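Local atomic coordinates of FACT complex subunit SPT16 (Ashbya gossypii, PDB entry 6A8M), a protein that probably acts, as a subunit of the FACT histone chaperone complex, to reorganise nucleosomes during transcription, replication and DNA repair. Residues D120-V125 with T146-V151; V204-E209 with T279-N284; G345-I350 with A359-N364. All coordinates share one frame; numbering follows the deposited sequence.

Contact 1: residues D120-V125 with T146-V151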
loop_
_atom_site.group_PDB
_atom_site.type_symbol
_atom_site.label_atom_id
_atom_site.label_comp_id
_atom_site.label_asym_id
_atom_site.label_seq_id
_atom_site.Cartn_x
_atom_site.Cartn_y
_atom_site.Cartn_z
ATOM N N ASP A 120 2.720 34.001 -6.676
ATOM C CA ASP A 120 2.094 33.844 -7.995
ATOM C C ASP A 120 1.085 32.704 -7.998
ATOM O O ASP A 120 -0.030 32.841 -8.515
ATOM C CB ASP A 120 3.146 33.554 -9.064
ATOM C CG ASP A 120 4.083 34.701 -9.308
ATOM O OD1 ASP A 120 3.843 35.804 -8.770
ATOM O OD2 ASP A 120 5.071 34.469 -10.050
ATOM N N LEU A 121 1.471 31.553 -7.439
ATOM C CA LEU A 121 0.583 30.397 -7.465
ATOM C C LEU A 121 -0.674 30.647 -6.635
ATOM O O LEU A 121 -1.780 30.296 -7.058
ATOM C CB LEU A 121 1.321 29.156 -6.977
ATOM C CG LEU A 121 0.379 27.948 -6.924
ATOM C CD1 LEU A 121 0.050 27.456 -8.333
ATOM C CD2 LEU A 121 0.935 26.882 -6.070
ATOM N N VAL A 122 -0.528 31.280 -5.465
ATOM C CA VAL A 122 -1.696 31.647 -4.661
ATOM C C VAL A 122 -2.661 32.532 -5.455
ATOM O O VAL A 122 -3.884 32.408 -5.317
ATOM C CB VAL A 122 -1.241 32.309 -3.343
ATOM C CG1 VAL A 122 -2.243 33.334 -2.884
ATOM C CG2 VAL A 122 -1.045 31.230 -2.283
ATOM N N GLU A 123 -2.140 33.421 -6.311
ATOM C CA GLU A 123 -3.027 34.226 -7.153
ATOM C C GLU A 123 -3.867 33.336 -8.069
ATOM O O GLU A 123 -5.086 33.525 -8.203
ATOM C CB GLU A 123 -2.224 35.236 -7.977
ATOM C CG GLU A 123 -1.495 36.310 -7.164
ATOM C CD GLU A 123 -2.426 37.139 -6.291
ATOM O OE1 GLU A 123 -3.169 37.989 -6.833
ATOM O OE2 GLU A 123 -2.401 36.946 -5.056
ATOM N N ARG A 124 -3.236 32.350 -8.702
ATOM C CA ARG A 124 -4.000 31.453 -9.560
ATOM C C ARG A 124 -4.997 30.623 -8.750
ATOM O O ARG A 124 -6.126 30.394 -9.199
ATOM C CB ARG A 124 -3.048 30.566 -10.364
ATOM C CG ARG A 124 -3.702 29.903 -11.562
ATOM C CD ARG A 124 -2.699 29.189 -12.449
ATOM N NE ARG A 124 -1.604 30.063 -12.874
ATOM C CZ ARG A 124 -0.816 29.805 -13.916
ATOM N NH1 ARG A 124 -1.015 28.701 -14.636
ATOM N NH2 ARG A 124 0.158 30.645 -14.244
ATOM N N VAL A 125 -4.611 30.181 -7.545
ATOM C CA VAL A 125 -5.497 29.347 -6.731
ATOM C C VAL A 125 -6.751 30.120 -6.322
ATOM O O VAL A 125 -7.875 29.608 -6.412
ATOM C CB VAL A 125 -4.737 28.802 -5.507
ATOM C CG1 VAL A 125 -5.702 28.319 -4.460
ATOM C CG2 VAL A 125 -3.775 27.677 -5.925
ATOM N N THR A 146 8.560 24.868 4.148
ATOM C CA THR A 146 8.340 25.794 5.255
ATOM C C THR A 146 8.047 27.195 4.733
ATOM O O THR A 146 7.166 27.884 5.258
ATOM C CB THR A 146 9.546 25.791 6.193
ATOM O OG1 THR A 146 9.699 24.480 6.759
ATOM C CG2 THR A 146 9.366 26.814 7.329
ATOM N N GLU A 147 8.747 27.619 3.678
ATOM C CA GLU A 147 8.399 28.888 3.051
ATOM C C GLU A 147 6.991 28.841 2.462
ATOM O O GLU A 147 6.229 29.810 2.595
ATOM C CB GLU A 147 9.429 29.270 1.984
ATOM C CG GLU A 147 10.690 29.939 2.538
ATOM C CD GLU A 147 11.412 30.823 1.522
ATOM O OE1 GLU A 147 11.247 30.591 0.303
ATOM O OE2 GLU A 147 12.151 31.746 1.945
ATOM N N TRP A 148 6.627 27.722 1.810
ATOM C CA TRP A 148 5.279 27.577 1.261
ATOM C C TRP A 148 4.205 27.713 2.344
ATOM O O TRP A 148 3.198 28.404 2.146
ATOM C CB TRP A 148 5.112 26.230 0.536
ATOM C CG TRP A 148 3.624 25.912 0.381
ATOM C CD1 TRP A 148 2.863 25.077 1.157
ATOM C CD2 TRP A 148 2.718 26.524 -0.550
ATOM N NE1 TRP A 148 1.547 25.110 0.746
ATOM C CE2 TRP A 148 1.434 25.989 -0.304
ATOM C CE3 TRP A 148 2.874 27.456 -1.581
ATOM C CZ2 TRP A 148 0.316 26.354 -1.053
ATOM C CZ3 TRP A 148 1.750 27.837 -2.318
ATOM C CH2 TRP A 148 0.499 27.275 -2.058
ATOM N N LYS A 149 4.376 27.019 3.477
ATOM C CA LYS A 149 3.359 27.071 4.527
ATOM C C LYS A 149 3.090 28.502 4.983
ATOM O O LYS A 149 1.946 28.855 5.294
ATOM C CB LYS A 149 3.773 26.210 5.724
ATOM C CG LYS A 149 2.701 26.136 6.809
ATOM C CD LYS A 149 2.945 24.981 7.767
ATOM C CE LYS A 149 1.870 24.925 8.854
ATOM N NZ LYS A 149 1.916 26.126 9.722
ATOM N N GLY A 150 4.128 29.345 5.038
ATOM C CA GLY A 150 3.900 30.732 5.406
ATOM C C GLY A 150 3.006 31.461 4.419
ATOM O O GLY A 150 2.141 32.255 4.810
ATOM N N VAL A 151 3.219 31.222 3.129
ATOM C CA VAL A 151 2.386 31.840 2.105
ATOM C C VAL A 151 0.962 31.324 2.207
ATOM O O VAL A 151 -0.004 32.094 2.162
ATOM C CB VAL A 151 2.977 31.576 0.709
ATOM C CG1 VAL A 151 1.982 31.990 -0.376
ATOM C CG2 VAL A 151 4.296 32.335 0.545
#
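Leu121 and Val122 meet Trp148 and Val151 in a purely apolar helix-helix contact within the N-terminal lobe of Spt16, an alpha/beta domain in which helices pack on a mixed six-stranded sheet. The segments 120-125 and 146-151, on helix 113-128 and helix 143-158, run in broadly the same direction and cross at -44°, their axes 11.5 Å apart at closest approach. That is a wide spacing for packed helices, bridged largely by the indole of Trp148. With its CG anti to the backbone N (chi1 162°), the Trp148 ring reaches across so that the six-membered part leads. There Leu121 CD2 lies 4.0 Å from Trp148 CZ3, the two side chains crossing at about a right angle, and Val122 CG2 sits 4.3 Å from Trp148 CH2. Both methyls come to the ring obliquely.

The contact belongs to the layer between helices and sheet: Trp148 also rests on Val34 and Ile36 of strand 32-37 and on Leu65 of strand 64-68, while Leu121 reaches Leu65 and Ala67 on the latter strand. Phe118, a turn earlier on the first helix, meets the indole edge-to-face. Beside the indole, the two valines bring the backbones nearest, 7.9 Å between Val122 CA and Val151 CA, and slide past each other in opposite directions until Val122 CG2 rests 3.7 Å from Val151 CG1.

Contact 2: residues V204-E209 with T279-N284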
loop_
_atom_site.group_PDB
_atom_site.type_symbol
_atom_site.label_atom_id
_atom_site.label_comp_id
_atom_site.label_asym_id
_atom_site.label_seq_id
_atom_site.Cartn_x
_atom_site.Cartn_y
_atom_site.Cartn_z
ATOM N N VAL A 204 11.572 -22.881 11.056
ATOM C CA VAL A 204 11.620 -24.312 11.340
ATOM C C VAL A 204 12.978 -24.694 11.905
ATOM O O VAL A 204 13.074 -25.518 12.824
ATOM C CB VAL A 204 11.272 -25.113 10.072
ATOM C CG1 VAL A 204 11.691 -26.580 10.206
ATOM C CG2 VAL A 204 9.801 -25.017 9.825
ATOM N N ARG A 205 14.046 -24.085 11.392
ATOM C CA ARG A 205 15.377 -24.405 11.907
ATOM C C ARG A 205 15.523 -23.946 13.352
ATOM O O ARG A 205 15.987 -24.707 14.209
ATOM C CB ARG A 205 16.454 -23.775 11.022
ATOM N N ALA A 206 15.102 -22.710 13.648
ATOM C CA ALA A 206 15.196 -22.199 15.014
ATOM C C ALA A 206 14.394 -23.053 15.991
ATOM O O ALA A 206 14.825 -23.273 17.130
ATOM C CB ALA A 206 14.731 -20.743 15.062
ATOM N N VAL A 207 13.224 -23.537 15.573
ATOM C CA VAL A 207 12.411 -24.381 16.446
ATOM C C VAL A 207 13.081 -25.731 16.634
ATOM O O VAL A 207 13.237 -26.223 17.759
ATOM C CB VAL A 207 10.996 -24.544 15.867
ATOM C CG1 VAL A 207 10.221 -25.567 16.673
ATOM C CG2 VAL A 207 10.273 -23.216 15.834
ATOM N N ASP A 208 13.500 -26.336 15.522
ATOM C CA ASP A 208 14.152 -27.636 15.559
ATOM C C ASP A 208 15.393 -27.605 16.443
ATOM O O ASP A 208 15.655 -28.561 17.184
ATOM C CB ASP A 208 14.483 -28.065 14.124
ATOM C CG ASP A 208 15.370 -29.287 14.058
ATOM O OD1 ASP A 208 16.590 -29.146 14.289
ATOM O OD2 ASP A 208 14.851 -30.386 13.762
ATOM N N GLU A 209 16.150 -26.508 16.403
ATOM C CA GLU A 209 17.409 -26.391 17.128
ATOM C C GLU A 209 17.256 -25.760 18.507
ATOM O O GLU A 209 18.265 -25.568 19.195
ATOM C CB GLU A 209 18.421 -25.590 16.299
ATOM C CG GLU A 209 18.933 -26.346 15.070
ATOM C CD GLU A 209 19.621 -25.438 14.059
ATOM O OE1 GLU A 209 19.834 -25.881 12.906
ATOM O OE2 GLU A 209 19.941 -24.281 14.415
ATOM N N THR A 279 9.242 -11.276 22.725
ATOM C CA THR A 279 9.420 -12.401 23.630
ATOM C C THR A 279 10.023 -13.591 22.894
ATOM O O THR A 279 10.030 -13.651 21.664
ATOM C CB THR A 279 8.074 -12.792 24.249
ATOM O OG1 THR A 279 7.122 -12.983 23.190
ATOM C CG2 THR A 279 7.567 -11.664 25.153
ATOM N N GLN A 280 10.497 -14.561 23.678
ATOM C CA GLN A 280 11.150 -15.753 23.143
ATOM C C GLN A 280 10.291 -16.469 22.104
ATOM O O GLN A 280 9.064 -16.552 22.224
ATOM C CB GLN A 280 11.486 -16.719 24.282
ATOM C CG GLN A 280 11.764 -18.158 23.840
ATOM C CD GLN A 280 13.115 -18.341 23.161
ATOM O OE1 GLN A 280 14.068 -17.578 23.403
ATOM N NE2 GLN A 280 13.200 -19.350 22.292
ATOM N N LEU A 281 10.948 -16.952 21.054
ATOM C CA LEU A 281 10.279 -17.792 20.071
ATOM C C LEU A 281 9.702 -19.023 20.766
ATOM O O LEU A 281 10.426 -19.765 21.434
ATOM C CB LEU A 281 11.277 -18.196 18.987
ATOM C CG LEU A 281 10.866 -19.222 17.935
ATOM C CD1 LEU A 281 9.678 -18.732 17.164
ATOM C CD2 LEU A 281 12.040 -19.453 16.998
ATOM N N ASP A 282 8.393 -19.213 20.650
ATOM C CA ASP A 282 7.715 -20.330 21.299
ATOM C C ASP A 282 7.466 -21.397 20.248
ATOM O O ASP A 282 6.558 -21.269 19.423
ATOM C CB ASP A 282 6.419 -19.882 21.964
ATOM C CG ASP A 282 5.692 -21.041 22.619
ATOM O OD1 ASP A 282 6.367 -21.832 23.292
ATOM O OD2 ASP A 282 4.465 -21.174 22.443
ATOM N N GLY A 283 8.273 -22.455 20.281
ATOM C CA GLY A 283 8.218 -23.496 19.265
ATOM C C GLY A 283 7.152 -24.540 19.519
ATOM O O GLY A 283 7.448 -25.732 19.588
ATOM N N ASN A 284 5.907 -24.101 19.655
ATOM C CA ASN A 284 4.773 -24.979 19.894
ATOM C C ASN A 284 3.517 -24.281 19.408
ATOM O O ASN A 284 3.448 -23.052 19.405
ATOM C CB ASN A 284 4.607 -25.316 21.375
ATOM C CG ASN A 284 5.140 -26.671 21.712
ATOM O OD1 ASN A 284 4.600 -27.694 21.269
ATOM N ND2 ASN A 284 6.212 -26.701 22.496
#
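Ala206 and Val207, on the last turns of helix 179-208, pack against Leu281 and Gly283 in the loop that leads into strand 285-295. The tight part is small and apolar. The first torsion of Leu281 (chi1 172°) sets its CG opposite the backbone N, which directs one branch at the helix, and its CD2 comes to 3.6 Å from Ala206 CB. The same methyl is more loosely placed against Val207, 4.3 Å from Val207 CG2. Buried Leu281 also touches Ile213, and Asp215 and Leu218 of helix 215-224, so it lies between that helix and the end of helix 179-208.

Beside it, the backbone takes the place of a side chain. Gly283 lies at the nearest approach of the two segments, with 5.1 Å between Val207 CA and Gly283 CA, and both valine methyls face its alpha carbon, Val207 CG1 at 3.9 Å. The lack of a side chain on Gly283 is consistent with so close an approach.

Outward from this patch the packing gives way to a polar side, where exposed Asp208 and Asn284 mark the solvent edge. Gln280 folds back on its own loop: its NE2 donates to Leu281 O at 2.9 Å, in the carbonyl plane and on a lone pair, though bent at 138°, while its OE1 accepts from Ile213 N. The loop ends with Gly283 at the centre of an inverse gamma turn, a tight kink closed by a weak bond from Asn284 N to Asp282 O, just before strand 285-295 of the peptidase-like domain, which has the pita-bread fold of the M24 family.

Contact 3: residues G345-I350 with A359-N364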
loop_
_atom_site.group_PDB
_atom_site.type_symbol
_atom_site.label_atom_id
_atom_site.label_comp_id
_atom_site.label_asym_id
_atom_site.label_seq_id
_atom_site.Cartn_x
_atom_site.Cartn_y
_atom_site.Cartn_z
ATOM N N GLY A 345 -20.290 -10.980 4.987
ATOM C CA GLY A 345 -20.311 -12.350 4.474
ATOM C C GLY A 345 -19.334 -13.265 5.199
ATOM O O GLY A 345 -19.614 -14.448 5.409
ATOM N N ALA A 346 -18.155 -12.744 5.545
ATOM C CA ALA A 346 -17.215 -13.492 6.373
ATOM C C ALA A 346 -17.807 -13.784 7.749
ATOM O O ALA A 346 -17.671 -14.894 8.274
ATOM C CB ALA A 346 -15.902 -12.711 6.499
ATOM N N VAL A 347 -18.430 -12.782 8.366
ATOM C CA VAL A 347 -19.056 -12.981 9.669
ATOM C C VAL A 347 -20.129 -14.053 9.585
ATOM O O VAL A 347 -20.258 -14.894 10.482
ATOM C CB VAL A 347 -19.627 -11.654 10.187
ATOM C CG1 VAL A 347 -20.455 -11.899 11.452
ATOM C CG2 VAL A 347 -18.479 -10.681 10.429
ATOM N N ASN A 348 -20.924 -14.027 8.513
ATOM C CA ASN A 348 -21.952 -15.046 8.318
ATOM C C ASN A 348 -21.338 -16.435 8.287
ATOM O O ASN A 348 -21.865 -17.380 8.889
ATOM C CB ASN A 348 -22.715 -14.799 7.016
ATOM C CG ASN A 348 -23.536 -13.536 7.030
ATOM O OD1 ASN A 348 -23.749 -12.916 8.072
ATOM N ND2 ASN A 348 -24.016 -13.146 5.853
ATOM N N TYR A 349 -20.245 -16.587 7.539
ATOM C CA TYR A 349 -19.637 -17.903 7.377
ATOM C C TYR A 349 -19.102 -18.425 8.711
ATOM O O TYR A 349 -19.245 -19.610 9.025
ATOM C CB TYR A 349 -18.536 -17.808 6.321
ATOM C CG TYR A 349 -18.023 -19.128 5.795
ATOM C CD1 TYR A 349 -18.692 -19.802 4.780
ATOM C CD2 TYR A 349 -16.868 -19.693 6.310
ATOM C CE1 TYR A 349 -18.223 -21.015 4.307
ATOM C CE2 TYR A 349 -16.392 -20.898 5.842
ATOM C CZ TYR A 349 -17.070 -21.558 4.844
ATOM O OH TYR A 349 -16.585 -22.770 4.385
ATOM N N ILE A 350 -18.523 -17.544 9.531
ATOM C CA ILE A 350 -18.028 -17.971 10.840
ATOM C C ILE A 350 -19.181 -18.365 11.749
ATOM O O ILE A 350 -19.114 -19.371 12.465
ATOM C CB ILE A 350 -17.188 -16.854 11.486
ATOM C CG1 ILE A 350 -15.935 -16.559 10.694
ATOM C CG2 ILE A 350 -16.828 -17.221 12.906
ATOM C CD1 ILE A 350 -15.450 -15.150 10.974
ATOM N N ALA A 359 -16.020 -14.166 18.225
ATOM C CA ALA A 359 -15.575 -13.067 19.086
ATOM C C ALA A 359 -14.146 -12.666 18.777
ATOM O O ALA A 359 -13.789 -11.483 18.880
ATOM C CB ALA A 359 -15.683 -13.473 20.550
ATOM N N GLY A 360 -13.310 -13.644 18.445
ATOM C CA GLY A 360 -11.895 -13.401 18.219
ATOM C C GLY A 360 -11.545 -12.938 16.828
ATOM O O GLY A 360 -10.391 -12.580 16.579
ATOM N N PHE A 361 -12.518 -12.908 15.932
ATOM C CA PHE A 361 -12.281 -12.503 14.548
ATOM C C PHE A 361 -11.870 -11.035 14.480
ATOM O O PHE A 361 -12.444 -10.181 15.176
ATOM C CB PHE A 361 -13.574 -12.720 13.764
ATOM C CG PHE A 361 -13.462 -12.560 12.272
ATOM C CD1 PHE A 361 -12.431 -13.154 11.549
ATOM C CD2 PHE A 361 -14.474 -11.900 11.579
ATOM C CE1 PHE A 361 -12.397 -13.041 10.140
ATOM C CE2 PHE A 361 -14.431 -11.769 10.193
ATOM C CZ PHE A 361 -13.407 -12.351 9.477
ATOM N N THR A 362 -10.858 -10.759 13.647
ATOM C CA THR A 362 -10.491 -9.401 13.280
ATOM C C THR A 362 -11.727 -8.632 12.816
ATOM O O THR A 362 -12.646 -9.210 12.230
ATOM C CB THR A 362 -9.407 -9.449 12.178
ATOM O OG1 THR A 362 -9.811 -10.300 11.079
ATOM C CG2 THR A 362 -8.108 -10.024 12.744
ATOM N N LYS A 363 -11.779 -7.341 13.124
ATOM C CA LYS A 363 -12.930 -6.533 12.727
ATOM C C LYS A 363 -12.842 -6.022 11.283
ATOM O O LYS A 363 -13.636 -5.163 10.868
ATOM C CB LYS A 363 -13.106 -5.375 13.715
ATOM C CG LYS A 363 -13.476 -5.849 15.123
ATOM C CD LYS A 363 -14.814 -6.616 15.096
ATOM C CE LYS A 363 -15.345 -6.958 16.511
ATOM N NZ LYS A 363 -16.550 -7.845 16.419
ATOM N N ASN A 364 -11.882 -6.518 10.514
ATOM C CA ASN A 364 -11.847 -6.252 9.083
ATOM C C ASN A 364 -11.173 -7.439 8.424
ATOM O O ASN A 364 -10.479 -8.220 9.084
ATOM C CB ASN A 364 -11.091 -4.952 8.774
ATOM C CG ASN A 364 -9.597 -5.065 9.076
ATOM O OD1 ASN A 364 -8.810 -5.481 8.230
ATOM N ND2 ASN A 364 -9.212 -4.711 10.295
#
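The ring of Phe361 is overlapped on one face by the end of Ile350, whose CD1 methyl stands 3.4 Å from the ring centroid and only 8° off the ring normal, a well-centred CH-pi contact. Two torsions put it there: Ile350 CG1 is anti to the carbonyl carbon (chi1 -64°), and a roughly extended second torsion of 156° carries CD1 out from helix 339-353 toward the loop. The CB of Phe361 points toward the helix, bringing the ring to Ile350.

Neighbouring helix positions add to the grip from different directions. Ala346 CB, one turn before Ile350, approaches the far end of the ring obliquely, 3.9 Å from Phe361 CZ. Val347 CG2 lies at the edge, near the ring plane, 4.2 Å from Phe361 CE2. Around them Tyr343 and Phe401 also meet the Phe361 ring, and Phe320 of helix 312-332 touches Ile350.

Hydrogen bonds fix the loop as well: Thr362 OG1 donates to Asn364 O at 3.0 Å, tilted from the carbonyl plane, and backbone bonds join Gly360 to Asn402 and Thr362 to Gly400 on strand 394-405. An alanine in place of Phe361 would take away the whole ring and is likely to open a gap under Ile350 CD1, leaving that methyl without its aromatic face. With no hydrogen bond or charge pair between the segments, the helix is joined to the loop of this M24 peptidase-like domain by dispersion and CH-pi contact, so their union probably depends on close apolar fit rather than on directional bonds.

Overall arrangement
The three contacts follow one another along the chain and show how the two-lobed N-terminal part of Spt16 is assembled from separate local packings. Contact 1 belongs to the N-terminal lobe, whereas contacts 2 and 3 lie in the M24 peptidase-like part, on the opposite side of the chain's centre. Contact 1 is 57 Å from contact 2 and 48 Å from contact 3, centre to centre, and its nearest atoms stay about 39 Å and about 32 Å from theirs. Even the two within one domain are distinct: their centres are 30 Å apart and their nearest atoms about 18 Å. All three are apolar across their segments.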